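Local coordinates for MutT/nudix family protein (Streptococcus pneumoniae, PDB 4HFQ) that hydrolyses UDP-linked precursors of peptidoglycan biosynthesis, acting as a UDP-X diphosphatase of the Nudix family, at residues Val7-Gln11 with Asn134-Ser140; Met70-Ala74 with Asn109-Ile114; Glu90-Leu95 with Asn176-Ile182; Arg126-Phe131 with Leu189-Tyr194. All blocks are in the same frame, centred on the assembly; numbering follows the deposited sequence. Where two conformers were deposited one is given.

Overall arrangement
Contact 1 ties the N-terminal helix 3-23 to the Nudix region; the other three build the Nudix fold around one mixed sheet. In contact 2 the Nudix box helix lies on strand 69-78, while contact 4 places helix 184-194 against strand 120-132, with centres about 15 Å apart. Contact 3, its centre about 15 Å from that of contact 2, touches it where Arg73 NH1 bonds Leu95 O at 2.9 Å. Contacts 1 and 3 join through Gln137 with Glu179 and Leu138 with Lys180, and contacts 1 and 4 through Phe136 and Phe131. Sulfates, probably from the crystallisation liquor, bound by Arg73 and more weakly near Arg181, may mark an anion-binding pocket between contacts 2 and 3.

Contact 1. Residues Val7-Gln11 with Asn134-Ser140. With EDO (1,2-ethanediol), chain J.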
# COMPACT_ATOMS: atom_id res chain seq x y z
N VAL A 7 -12.18 6.89 -9.96
CA VAL A 7 -11.78 6.65 -8.57
C VAL A 7 -10.27 6.54 -8.43
O VAL A 7 -9.71 7.14 -7.51
CB VAL A 7 -12.52 5.43 -7.98
CG1 VAL A 7 -11.94 5.02 -6.64
CG2 VAL A 7 -14.01 5.75 -7.84
N LYS A 8 -9.61 5.82 -9.33
CA LYS A 8 -8.16 5.72 -9.26
C LYS A 8 -7.48 7.09 -9.46
O LYS A 8 -6.51 7.40 -8.78
CB LYS A 8 -7.64 4.70 -10.25
CG LYS A 8 -7.97 3.25 -9.87
CD LYS A 8 -7.60 2.34 -11.04
CE LYS A 8 -8.14 0.93 -10.92
NZ LYS A 8 -7.73 0.17 -12.13
N TYR A 9 -7.99 7.90 -10.40
CA TYR A 9 -7.44 9.25 -10.60
C TYR A 9 -7.62 10.09 -9.36
O TYR A 9 -6.66 10.75 -8.93
CB TYR A 9 -8.13 9.96 -11.78
CG TYR A 9 -7.65 9.57 -13.15
CD1 TYR A 9 -6.31 9.74 -13.51
CD2 TYR A 9 -8.52 9.04 -14.10
CE1 TYR A 9 -5.85 9.40 -14.77
CE2 TYR A 9 -8.07 8.69 -15.37
CZ TYR A 9 -6.74 8.85 -15.69
OH TYR A 9 -6.24 8.50 -16.94
N LEU A 10 -8.82 10.08 -8.78
CA LEU A 10 -9.06 10.86 -7.57
C LEU A 10 -8.13 10.43 -6.42
O LEU A 10 -7.52 11.26 -5.74
CB LEU A 10 -10.53 10.76 -7.16
CG LEU A 10 -10.98 11.46 -5.87
CD1 LEU A 10 -10.93 12.96 -6.02
CD2 LEU A 10 -12.38 11.01 -5.44
N GLN A 11 -8.06 9.13 -6.22
CA GLN A 11 -7.27 8.56 -5.15
C GLN A 11 -5.80 9.01 -5.31
O GLN A 11 -5.15 9.44 -4.35
CB GLN A 11 -7.46 7.05 -5.24
CG GLN A 11 -6.85 6.25 -4.13
CD GLN A 11 -6.75 4.80 -4.57
OE1 GLN A 11 -5.87 4.43 -5.34
NE2 GLN A 11 -7.71 3.97 -4.10
N ASN A 134 -6.71 -2.21 -5.05
CA ASN A 134 -7.08 -1.51 -6.29
C ASN A 134 -7.32 -2.48 -7.42
O ASN A 134 -8.10 -2.17 -8.33
CB ASN A 134 -6.02 -0.48 -6.69
CG ASN A 134 -6.20 0.85 -6.01
OD1 ASN A 134 -6.87 0.98 -5.00
ND2 ASN A 134 -5.55 1.88 -6.56
N ARG A 135 -6.69 -3.66 -7.37
CA ARG A 135 -6.91 -4.70 -8.37
C ARG A 135 -8.18 -5.51 -8.13
O ARG A 135 -8.96 -5.73 -9.06
CB ARG A 135 -5.69 -5.64 -8.43
CG ARG A 135 -5.87 -6.84 -9.36
CD ARG A 135 -4.57 -7.61 -9.51
NE ARG A 135 -3.55 -6.82 -10.19
CZ ARG A 135 -3.39 -6.76 -11.51
NH1 ARG A 135 -4.19 -7.47 -12.31
NH2 ARG A 135 -2.46 -6.00 -12.05
N PHE A 136 -8.39 -5.92 -6.89
CA PHE A 136 -9.44 -6.92 -6.60
C PHE A 136 -10.73 -6.36 -6.05
O PHE A 136 -11.77 -6.99 -6.18
CB PHE A 136 -8.91 -7.97 -5.62
CG PHE A 136 -7.91 -8.89 -6.23
CD1 PHE A 136 -8.34 -10.03 -6.93
CD2 PHE A 136 -6.55 -8.64 -6.11
CE1 PHE A 136 -7.41 -10.88 -7.50
CE2 PHE A 136 -5.63 -9.48 -6.69
CZ PHE A 136 -6.05 -10.62 -7.38
N GLN A 137 -10.67 -5.22 -5.38
CA GLN A 137 -11.84 -4.65 -4.74
C GLN A 137 -11.63 -3.15 -4.56
O GLN A 137 -11.55 -2.63 -3.44
CB GLN A 137 -12.11 -5.35 -3.40
CG GLN A 137 -10.94 -5.34 -2.38
CD GLN A 137 -10.29 -6.70 -2.14
OE1 GLN A 137 -9.07 -6.84 -2.26
NE2 GLN A 137 -11.09 -7.70 -1.76
N LEU A 138 -11.60 -2.47 -5.69
CA LEU A 138 -11.30 -1.05 -5.71
C LEU A 138 -12.21 -0.29 -4.75
O LEU A 138 -13.43 -0.54 -4.67
CB LEU A 138 -11.44 -0.50 -7.12
CG LEU A 138 -11.13 1.00 -7.28
CD1 LEU A 138 -9.69 1.35 -6.96
CD2 LEU A 138 -11.48 1.44 -8.70
N GLN A 139 -11.62 0.64 -4.01
CA GLN A 139 -12.34 1.43 -3.02
C GLN A 139 -11.57 2.73 -2.77
O GLN A 139 -10.46 2.91 -3.29
CB GLN A 139 -12.58 0.61 -1.74
CG GLN A 139 -11.31 -0.03 -1.20
CD GLN A 139 -11.60 -1.03 -0.12
OE1 GLN A 139 -11.78 -0.68 1.04
NE2 GLN A 139 -11.64 -2.31 -0.50
N SER A 140 -12.14 3.62 -1.96
CA SER A 140 -11.58 4.97 -1.83
C SER A 140 -10.12 4.94 -1.38
O SER A 140 -9.29 5.71 -1.91
CB SER A 140 -12.43 5.84 -0.91
OG SER A 140 -12.56 5.27 0.36
C1 EDO J . -4.23 -2.71 -10.77
O1 EDO J . -3.55 -2.26 -11.94
C2 EDO J . -5.15 -1.62 -10.23
O2 EDO J . -5.10 -0.43 -11.02
O HOH W 1 -8.87 -2.19 -10.95
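Gln11 and Asn134 approach from opposite directions and pair their amides edge to edge, joining N-terminal helix 3-23 to the helix 133-136 and following loop of the Nudix region. The two amide planes lie only 18° apart, which lets each amide both donate to and accept from the other. Asn134 ND2 gives an almost straight bond to Gln11 OE1 (2.8 Å), in the carbonyl plane on a lone pair. The return bond from Gln11 NE2 to Asn134 OD1 is longer, 3.2 Å, and also uses an in-plane lone pair. The extended chain of Gln11, with CG anti to N (chi1 -173°), carries the amide far enough for NE2 to reach Ser140 O. With three bonds, the buried amide is fixed in its rotation. Next to it, Val7 CG1 packs on Leu138 CG, the two side chains lying alongside and pointing opposite ways, and Lys8 CG rests on Leu138 CD1 at 3.9 Å. The second subunit approaches here: its Val102 packs on Gln11, its Val58 on Leu138, and its Pro61 O accepts from Ser140 OG. Toward Lys8 the contact turns loose and wet. The aliphatic part of Lys8 runs out extended, and its ammonium touches no protein oxygen across the contact; water 1 bridges NZ to Asn134 O, while O2 of an ethanediol, probably from the crystallisation liquor, accepts from NZ at 2.9 Å. In the tight part Gln11 NE2 approaches Ser140 O at 3.2 Å from well above the carbonyl plane, 71° out of it.

Contact 2. Residues Met70-Ala74 with Asn109-Ile114. With SO4 (sulfate ion), chain F; SO4 (sulfate ion), chain H.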
# COMPACT_ATOMS: atom_id res chain seq x y z
N MET A 70 -2.47 -0.63 5.54
CA MET A 70 -2.43 -2.04 5.91
C MET A 70 -3.82 -2.62 6.18
O MET A 70 -4.62 -2.03 6.92
CB MET A 70 -1.56 -2.26 7.16
CG MET A 70 -1.55 -3.70 7.68
SD MET A 70 -0.46 -3.95 9.10
CE MET A 70 0.63 -2.56 8.78
N ASP A 71 -4.09 -3.76 5.56
CA ASP A 71 -5.20 -4.63 5.97
C ASP A 71 -4.61 -6.01 6.17
O ASP A 71 -3.73 -6.46 5.41
CB ASP A 71 -6.29 -4.66 4.89
CG ASP A 71 -7.46 -5.54 5.25
OD1 ASP A 71 -8.37 -5.06 5.95
OD2 ASP A 71 -7.50 -6.71 4.82
N VAL A 72 -5.04 -6.67 7.24
CA VAL A 72 -4.57 -8.04 7.55
C VAL A 72 -5.74 -9.00 7.58
O VAL A 72 -6.84 -8.64 8.03
CB VAL A 72 -3.74 -8.13 8.86
CG1 VAL A 72 -2.46 -7.32 8.73
CG2 VAL A 72 -4.54 -7.70 10.10
N ARG A 73 -5.51 -10.22 7.10
CA ARG A 73 -6.55 -11.25 7.05
C ARG A 73 -5.95 -12.58 7.44
O ARG A 73 -4.75 -12.83 7.21
CB ARG A 73 -7.17 -11.39 5.66
CG ARG A 73 -7.90 -10.15 5.15
CD ARG A 73 -9.18 -9.91 5.93
NE ARG A 73 -9.51 -8.48 5.94
CZ ARG A 73 -10.58 -7.97 6.53
NH1 ARG A 73 -11.49 -8.76 7.10
NH2 ARG A 73 -10.77 -6.66 6.53
N ALA A 74 -6.79 -13.44 8.02
CA ALA A 74 -6.40 -14.78 8.45
C ALA A 74 -7.07 -15.84 7.59
O ALA A 74 -8.28 -15.83 7.40
CB ALA A 74 -6.79 -14.99 9.91
N ASN A 109 -0.71 -7.93 14.66
CA ASN A 109 -2.01 -7.40 14.26
C ASN A 109 -2.99 -8.50 13.89
O ASN A 109 -4.13 -8.49 14.36
CB ASN A 109 -1.84 -6.42 13.10
CG ASN A 109 -1.78 -4.98 13.56
OD1 ASN A 109 -2.69 -4.51 14.23
ND2 ASN A 109 -0.72 -4.25 13.20
N ILE A 110 -2.56 -9.48 13.10
CA ILE A 110 -3.52 -10.52 12.71
C ILE A 110 -3.88 -11.40 13.91
O ILE A 110 -5.03 -11.79 14.04
CB ILE A 110 -3.12 -11.34 11.45
CG1 ILE A 110 -4.32 -12.14 10.93
CG2 ILE A 110 -1.94 -12.28 11.71
CD1 ILE A 110 -5.59 -11.33 10.71
N LEU A 111 -2.92 -11.69 14.78
CA LEU A 111 -3.24 -12.50 15.96
C LEU A 111 -4.22 -11.79 16.88
O LEU A 111 -5.13 -12.43 17.43
CB LEU A 111 -1.97 -12.90 16.72
CG LEU A 111 -1.09 -13.83 15.90
CD1 LEU A 111 0.22 -14.12 16.64
CD2 LEU A 111 -1.81 -15.13 15.55
N LYS A 112 -4.03 -10.49 17.06
CA LYS A 112 -4.93 -9.68 17.89
C LYS A 112 -6.34 -9.73 17.31
O LYS A 112 -7.32 -9.99 18.04
CB LYS A 112 -4.40 -8.24 18.00
CG LYS A 112 -5.31 -7.29 18.76
CD LYS A 112 -4.65 -5.92 18.88
CE LYS A 112 -5.44 -4.96 19.76
NZ LYS A 112 -6.62 -4.44 19.02
N GLU A 113 -6.46 -9.53 16.01
CA GLU A 113 -7.78 -9.50 15.37
C GLU A 113 -8.43 -10.87 15.36
O GLU A 113 -9.63 -10.98 15.62
CB GLU A 113 -7.71 -8.84 14.00
CG GLU A 113 -7.23 -7.41 14.22
CD GLU A 113 -7.00 -6.60 12.98
OE1 GLU A 113 -7.35 -7.06 11.89
OE2 GLU A 113 -6.46 -5.48 13.10
N ILE A 114 -7.66 -11.94 15.15
CA ILE A 114 -8.21 -13.29 15.29
C ILE A 114 -8.80 -13.49 16.70
O ILE A 114 -9.93 -13.98 16.85
CB ILE A 114 -7.17 -14.37 15.03
CG1 ILE A 114 -6.77 -14.40 13.54
CG2 ILE A 114 -7.71 -15.75 15.45
CD1 ILE A 114 -5.49 -15.18 13.32
S SO4 F . -14.21 -8.34 9.83
O1 SO4 F . -15.64 -8.07 10.16
O2 SO4 F . -13.36 -7.43 10.63
O3 SO4 F . -13.87 -9.74 10.14
O4 SO4 F . -13.97 -8.11 8.39
S SO4 H . -5.44 -1.34 21.36
O1 SO4 H . -5.87 0.07 21.43
O2 SO4 H . -6.63 -2.23 21.45
O3 SO4 H . -4.75 -1.56 20.07
O4 SO4 H . -4.54 -1.64 22.49
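The helix carrying the Nudix box, 106-118, lies on strand 69-78 through Val72 and Ile110. The short segments cross at -59° with their axes 8.0 Å apart, and the contact is buried, with van der Waals packing but no hydrogen bond between them. Val72 CG2 touches both Ile110 CD1, at 3.8 Å, and the carboxylate of Glu113, whose OE1 lies 3.4 Å from that methyl. The CG1 branch of Ile110 is trans to the amide nitrogen (chi1 -166°) and turns to the strand, CD1 resting 3.5 Å from Arg73 C. Ala74 CB takes the end of Ile114, 3.7 Å from CD1. In sequence, Lys112, Glu113 and Ile114 align with the Arg-Glu-hydrophobic part of the Nudix signature, lysine standing for arginine, so Val72 packs against the glutamate of that motif. Phe148 and Val124, on strands 143-153 and 120-132, also touch Ile110. On the other face of strand 69-78, Arg73 grips Asp71 side-on, NE to OD2 and NH2 to OD1, both carboxylate oxygens using syn lone pairs. Lys145 is a second partner of Asp71 OD2. The remaining arginine nitrogen, NH1, donates to Leu95 O and to O4 of a sulfate, probably from the crystallisation liquor, at 2.9 Å.

Contact 3. Residues Glu90-Leu95 with Asn176-Ile182; sequences EDSWAL and NLSEKRI. With EDO (1,2-ethanediol), chain C.
A single beta bridge between Trp93 and Leu177, flanked by a salt bridge, fastens the loop before helix 184-194 to the start of strand 93-99 in the Nudix fold. Two backbone bonds make the bridge: Trp93 N to Asn176 O, and Ser178 N to Trp93 O at 2.8 Å. The same Asn176 O lies at the edge of the indole, 3.4 Å from Trp93 CD1, while Phe169 meets that ring edge-to-face. On the outer side, Arg181 grips Glu90 end-on with two nitrogens, NH1 to OE1 at 2.9 Å and NH2 to OE2 at 3.0 Å. Both oxygens are met on their syn side, yet the carboxylate and guanidinium planes are turned 42° apart. Arg181 reaches this far because its chain is extended from CG to NE (chi2 174°, chi3 -168°), and on the way its CB passes over Ala94 CB. Inside, Ile182 CG2 covers Ala94 CA, and its CD1 packs on Leu95 CD1 at 3.7 Å; Leu190 and Trp75 continue this apolar layer. Ser178 O accepts from both Arg181 N and Ile182 N, rounding the loop into a tight turn. An ethanediol, probably from the crystallisation liquor, sits on that turn: Glu179 N donates to its O1, Lys180 N to its O2, and Ser178 OG shares a hydrogen bond of 2.8 Å with O2.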
# COMPACT_ATOMS: atom_id res chain seq x y z
N GLU A 90 -24.36 -6.87 9.41
CA GLU A 90 -23.98 -7.19 8.04
C GLU A 90 -24.50 -8.56 7.61
O GLU A 90 -24.70 -9.43 8.45
CB GLU A 90 -22.46 -7.08 7.87
CG GLU A 90 -21.97 -5.63 7.93
CD GLU A 90 -20.46 -5.50 8.06
OE1 GLU A 90 -19.78 -6.51 8.33
OE2 GLU A 90 -19.97 -4.36 7.92
N ASP A 91 -24.73 -8.72 6.31
CA ASP A 91 -25.27 -9.96 5.77
C ASP A 91 -24.22 -10.85 5.10
O ASP A 91 -24.51 -11.98 4.72
CB ASP A 91 -26.40 -9.65 4.80
CG ASP A 91 -25.92 -9.03 3.50
OD1 ASP A 91 -25.01 -8.18 3.51
OD2 ASP A 91 -26.45 -9.40 2.43
N SER A 92 -22.99 -10.34 4.98
CA SER A 92 -21.97 -11.02 4.20
C SER A 92 -20.74 -11.39 5.03
O SER A 92 -20.58 -10.93 6.16
CB SER A 92 -21.57 -10.19 2.99
OG SER A 92 -21.13 -8.93 3.43
N TRP A 93 -19.87 -12.19 4.43
CA TRP A 93 -18.84 -12.90 5.16
C TRP A 93 -17.48 -12.53 4.66
O TRP A 93 -17.30 -12.24 3.48
CB TRP A 93 -19.03 -14.40 4.96
CG TRP A 93 -20.33 -14.92 5.53
CD1 TRP A 93 -21.60 -14.85 4.97
CD2 TRP A 93 -20.50 -15.62 6.80
NE1 TRP A 93 -22.53 -15.43 5.80
CE2 TRP A 93 -21.93 -15.93 6.91
CE3 TRP A 93 -19.64 -16.02 7.81
CZ2 TRP A 93 -22.44 -16.60 8.01
CZ3 TRP A 93 -20.17 -16.69 8.92
CH2 TRP A 93 -21.54 -16.98 9.00
N ALA A 94 -16.49 -12.59 5.55
CA ALA A 94 -15.09 -12.34 5.14
C ALA A 94 -14.13 -13.15 6.00
O ALA A 94 -14.51 -13.68 7.04
CB ALA A 94 -14.74 -10.85 5.25
N LEU A 95 -12.87 -13.21 5.58
CA LEU A 95 -11.83 -13.79 6.43
C LEU A 95 -11.65 -12.89 7.65
O LEU A 95 -11.78 -11.65 7.52
CB LEU A 95 -10.48 -13.86 5.69
CG LEU A 95 -10.41 -14.64 4.38
CD1 LEU A 95 -9.07 -14.43 3.70
CD2 LEU A 95 -10.61 -16.13 4.63
N ASN A 176 -22.26 -15.56 0.64
CA ASN A 176 -22.14 -14.22 0.08
C ASN A 176 -21.07 -13.43 0.83
O ASN A 176 -21.16 -13.19 2.03
CB ASN A 176 -23.47 -13.48 0.05
CG ASN A 176 -24.07 -13.32 1.42
OD1 ASN A 176 -24.43 -12.22 1.83
ND2 ASN A 176 -24.19 -14.43 2.14
N LEU A 177 -20.07 -13.03 0.06
CA LEU A 177 -18.85 -12.43 0.59
C LEU A 177 -18.93 -10.93 0.67
O LEU A 177 -19.58 -10.27 -0.15
CB LEU A 177 -17.68 -12.81 -0.29
CG LEU A 177 -17.40 -14.31 -0.41
CD1 LEU A 177 -16.30 -14.59 -1.41
CD2 LEU A 177 -17.06 -14.91 0.94
N SER A 178 -18.25 -10.38 1.67
CA SER A 178 -18.08 -8.94 1.80
C SER A 178 -16.91 -8.58 0.88
O SER A 178 -15.74 -8.65 1.28
CB SER A 178 -17.76 -8.60 3.25
OG SER A 178 -17.54 -7.21 3.41
N GLU A 179 -17.22 -8.23 -0.36
CA GLU A 179 -16.22 -8.18 -1.42
C GLU A 179 -15.15 -7.11 -1.22
O GLU A 179 -14.03 -7.29 -1.69
CB GLU A 179 -16.89 -8.03 -2.78
CG GLU A 179 -17.61 -9.30 -3.20
CD GLU A 179 -18.16 -9.25 -4.61
OE1 GLU A 179 -19.06 -8.43 -4.84
OE2 GLU A 179 -17.70 -10.05 -5.47
N LYS A 180 -15.46 -6.04 -0.49
CA LYS A 180 -14.46 -5.01 -0.20
C LYS A 180 -13.39 -5.56 0.74
O LYS A 180 -12.30 -4.99 0.83
CB LYS A 180 -15.11 -3.76 0.40
CG LYS A 180 -16.13 -3.08 -0.51
CD LYS A 180 -15.49 -2.32 -1.66
CE LYS A 180 -16.59 -1.73 -2.53
NZ LYS A 180 -16.12 -0.57 -3.34
N ARG A 181 -13.69 -6.68 1.40
CA ARG A 181 -12.76 -7.34 2.33
C ARG A 181 -12.11 -8.59 1.77
O ARG A 181 -10.92 -8.85 2.04
CB ARG A 181 -13.46 -7.68 3.65
CG ARG A 181 -14.00 -6.44 4.34
CD ARG A 181 -14.82 -6.77 5.57
NE ARG A 181 -15.51 -5.55 5.97
CZ ARG A 181 -16.60 -5.51 6.72
NH1 ARG A 181 -17.12 -6.63 7.20
NH2 ARG A 181 -17.15 -4.34 7.03
N ILE A 182 -12.85 -9.38 0.99
CA ILE A 182 -12.31 -10.56 0.34
C ILE A 182 -13.25 -10.96 -0.78
O ILE A 182 -14.47 -10.83 -0.63
CB ILE A 182 -12.08 -11.74 1.33
CG1 ILE A 182 -11.00 -12.69 0.82
CG2 ILE A 182 -13.40 -12.47 1.67
CD1 ILE A 182 -9.59 -12.12 0.80
C1 EDO C . -19.97 -6.20 0.26
O1 EDO C . -19.91 -7.12 -0.84
C2 EDO C . -18.78 -5.23 0.23
O2 EDO C . -17.88 -5.43 1.34

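Contact 4. Residues Arg126-Phe131 with Leu189-Tyr194; sequences RLLAVF and LLWQVY
Leu190 puts its CD2 methyl between Leu128 CB, 3.7 Å away, and Ala129 CB, 3.8 Å away, so one leucine meets two consecutive residues of strand 120-132. Val193 CG1, standing opposite its own backbone N (chi1 180°), lies against Leu128 CD2 at 3.8 Å and also nears Leu128 O. At the other end the Phe131 ring is met at its edge, by Leu189 CD2 on CE1 and by Leu190 CG on CE2, while Ala129 CB lies over one ring face. Leu128 and Ala129 can both turn to the helix because they form a classic beta bulge opposite Val147. This is one helical layer of the alpha/beta/alpha Nudix sandwich: helix 184-194 runs roughly antiparallel to the strand, at 149°, on the side of the sheet away from the Nudix box helix. Trp75 and Val147 complete the surface beneath Leu190, and Phe136 and Tyr201 surround Phe131. At the rim, Arg126 bends at chi3 (-73°) and folds over Leu128 CD2, which touches one guanidinium face near its rim. The arginine charge lies at the carboxyl end of the helix, where the helix dipole probably favours it. NH1 donates to Val193 O at 3.2 Å from above the carbonyl plane, a bent bond. Water 2 links NH2 to the same oxygen, and water 3 links NH1 to Tyr194 O, each 2.8 Å from its arginine nitrogen.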
# COMPACT_ATOMS: atom_id res chain seq x y z
N ARG A 126 2.37 -18.84 7.87
CA ARG A 126 3.07 -18.27 6.71
C ARG A 126 2.24 -17.13 6.15
O ARG A 126 1.07 -16.97 6.48
CB ARG A 126 3.32 -19.34 5.63
CG ARG A 126 2.05 -19.90 5.01
CD ARG A 126 2.32 -20.98 3.96
NE ARG A 126 2.85 -20.41 2.72
CZ ARG A 126 2.60 -20.90 1.50
NH1 ARG A 126 1.80 -21.94 1.34
NH2 ARG A 126 3.15 -20.31 0.45
N LEU A 127 2.87 -16.33 5.30
CA LEU A 127 2.16 -15.33 4.52
C LEU A 127 1.78 -15.96 3.19
O LEU A 127 2.66 -16.45 2.46
CB LEU A 127 3.05 -14.10 4.31
CG LEU A 127 2.50 -12.95 3.45
CD1 LEU A 127 1.25 -12.36 4.07
CD2 LEU A 127 3.59 -11.90 3.30
N LEU A 128 0.49 -15.98 2.86
CA LEU A 128 0.02 -16.59 1.60
C LEU A 128 -0.01 -15.60 0.45
O LEU A 128 0.22 -15.97 -0.71
CB LEU A 128 -1.35 -17.23 1.77
CG LEU A 128 -1.43 -18.35 2.81
CD1 LEU A 128 -2.89 -18.65 3.07
CD2 LEU A 128 -0.72 -19.62 2.36
N ALA A 129 -0.36 -14.33 0.73
CA ALA A 129 -0.56 -13.36 -0.33
C ALA A 129 -0.42 -11.97 0.21
O ALA A 129 -0.75 -11.71 1.38
CB ALA A 129 -1.95 -13.49 -0.93
N VAL A 130 0.01 -11.07 -0.67
CA VAL A 130 -0.18 -9.63 -0.44
C VAL A 130 -0.95 -9.10 -1.65
O VAL A 130 -0.39 -9.02 -2.75
CB VAL A 130 1.14 -8.85 -0.25
CG1 VAL A 130 0.82 -7.39 0.09
CG2 VAL A 130 1.97 -9.46 0.87
N PHE A 131 -2.24 -8.83 -1.46
CA PHE A 131 -3.11 -8.34 -2.53
C PHE A 131 -3.18 -6.81 -2.56
O PHE A 131 -3.18 -6.14 -1.52
CB PHE A 131 -4.55 -8.84 -2.34
CG PHE A 131 -4.74 -10.33 -2.49
CD1 PHE A 131 -4.49 -10.96 -3.69
CD2 PHE A 131 -5.21 -11.08 -1.42
CE1 PHE A 131 -4.71 -12.33 -3.83
CE2 PHE A 131 -5.43 -12.44 -1.55
CZ PHE A 131 -5.18 -13.07 -2.76
N LEU A 189 -7.59 -18.25 -5.24
CA LEU A 189 -6.13 -18.09 -5.32
C LEU A 189 -5.45 -18.57 -4.05
O LEU A 189 -4.47 -19.31 -4.09
CB LEU A 189 -5.80 -16.60 -5.51
CG LEU A 189 -5.04 -16.07 -6.73
CD1 LEU A 189 -5.48 -16.67 -8.05
CD2 LEU A 189 -5.19 -14.56 -6.77
N LEU A 190 -5.98 -18.13 -2.91
CA LEU A 190 -5.45 -18.51 -1.61
C LEU A 190 -5.45 -20.01 -1.37
O LEU A 190 -4.50 -20.55 -0.84
CB LEU A 190 -6.21 -17.80 -0.49
CG LEU A 190 -5.93 -16.30 -0.42
CD1 LEU A 190 -7.02 -15.66 0.41
CD2 LEU A 190 -4.54 -16.08 0.18
N TRP A 191 -6.52 -20.68 -1.82
CA TRP A 191 -6.59 -22.12 -1.71
C TRP A 191 -5.48 -22.80 -2.48
O TRP A 191 -4.85 -23.73 -1.98
CB TRP A 191 -7.96 -22.58 -2.18
CG TRP A 191 -8.19 -24.07 -2.13
CD1 TRP A 191 -8.08 -24.97 -3.18
CD2 TRP A 191 -8.60 -24.86 -0.98
NE1 TRP A 191 -8.36 -26.24 -2.76
CE2 TRP A 191 -8.70 -26.24 -1.45
CE3 TRP A 191 -8.89 -24.57 0.35
CZ2 TRP A 191 -9.07 -27.28 -0.61
CZ3 TRP A 191 -9.27 -25.62 1.19
CH2 TRP A 191 -9.36 -26.94 0.72
N GLN A 192 -5.20 -22.31 -3.69
CA GLN A 192 -4.12 -22.85 -4.49
C GLN A 192 -2.74 -22.64 -3.84
O GLN A 192 -1.90 -23.54 -3.85
CB GLN A 192 -4.16 -22.29 -5.91
CG GLN A 192 -5.41 -22.68 -6.70
CD GLN A 192 -5.62 -24.18 -6.80
OE1 GLN A 192 -6.75 -24.68 -6.61
NE2 GLN A 192 -4.56 -24.91 -7.05
N VAL A 193 -2.51 -21.46 -3.26
CA VAL A 193 -1.25 -21.21 -2.54
C VAL A 193 -1.15 -22.11 -1.30
O VAL A 193 -0.13 -22.76 -1.05
CB VAL A 193 -1.11 -19.73 -2.09
CG1 VAL A 193 0.20 -19.52 -1.35
CG2 VAL A 193 -1.19 -18.78 -3.27
N TYR A 194 -2.25 -22.17 -0.55
CA TYR A 194 -2.31 -22.95 0.68
C TYR A 194 -1.98 -24.43 0.43
O TYR A 194 -1.27 -25.06 1.22
CB TYR A 194 -3.69 -22.80 1.32
CG TYR A 194 -3.95 -23.78 2.44
CD1 TYR A 194 -3.35 -23.60 3.69
CD2 TYR A 194 -4.76 -24.89 2.25
CE1 TYR A 194 -3.56 -24.51 4.72
CE2 TYR A 194 -4.99 -25.80 3.28
CZ TYR A 194 -4.38 -25.60 4.50
OH TYR A 194 -4.58 -26.49 5.54
O HOH W 2 2.88 -22.12 -1.69
O HOH W 3 0.44 -23.73 2.98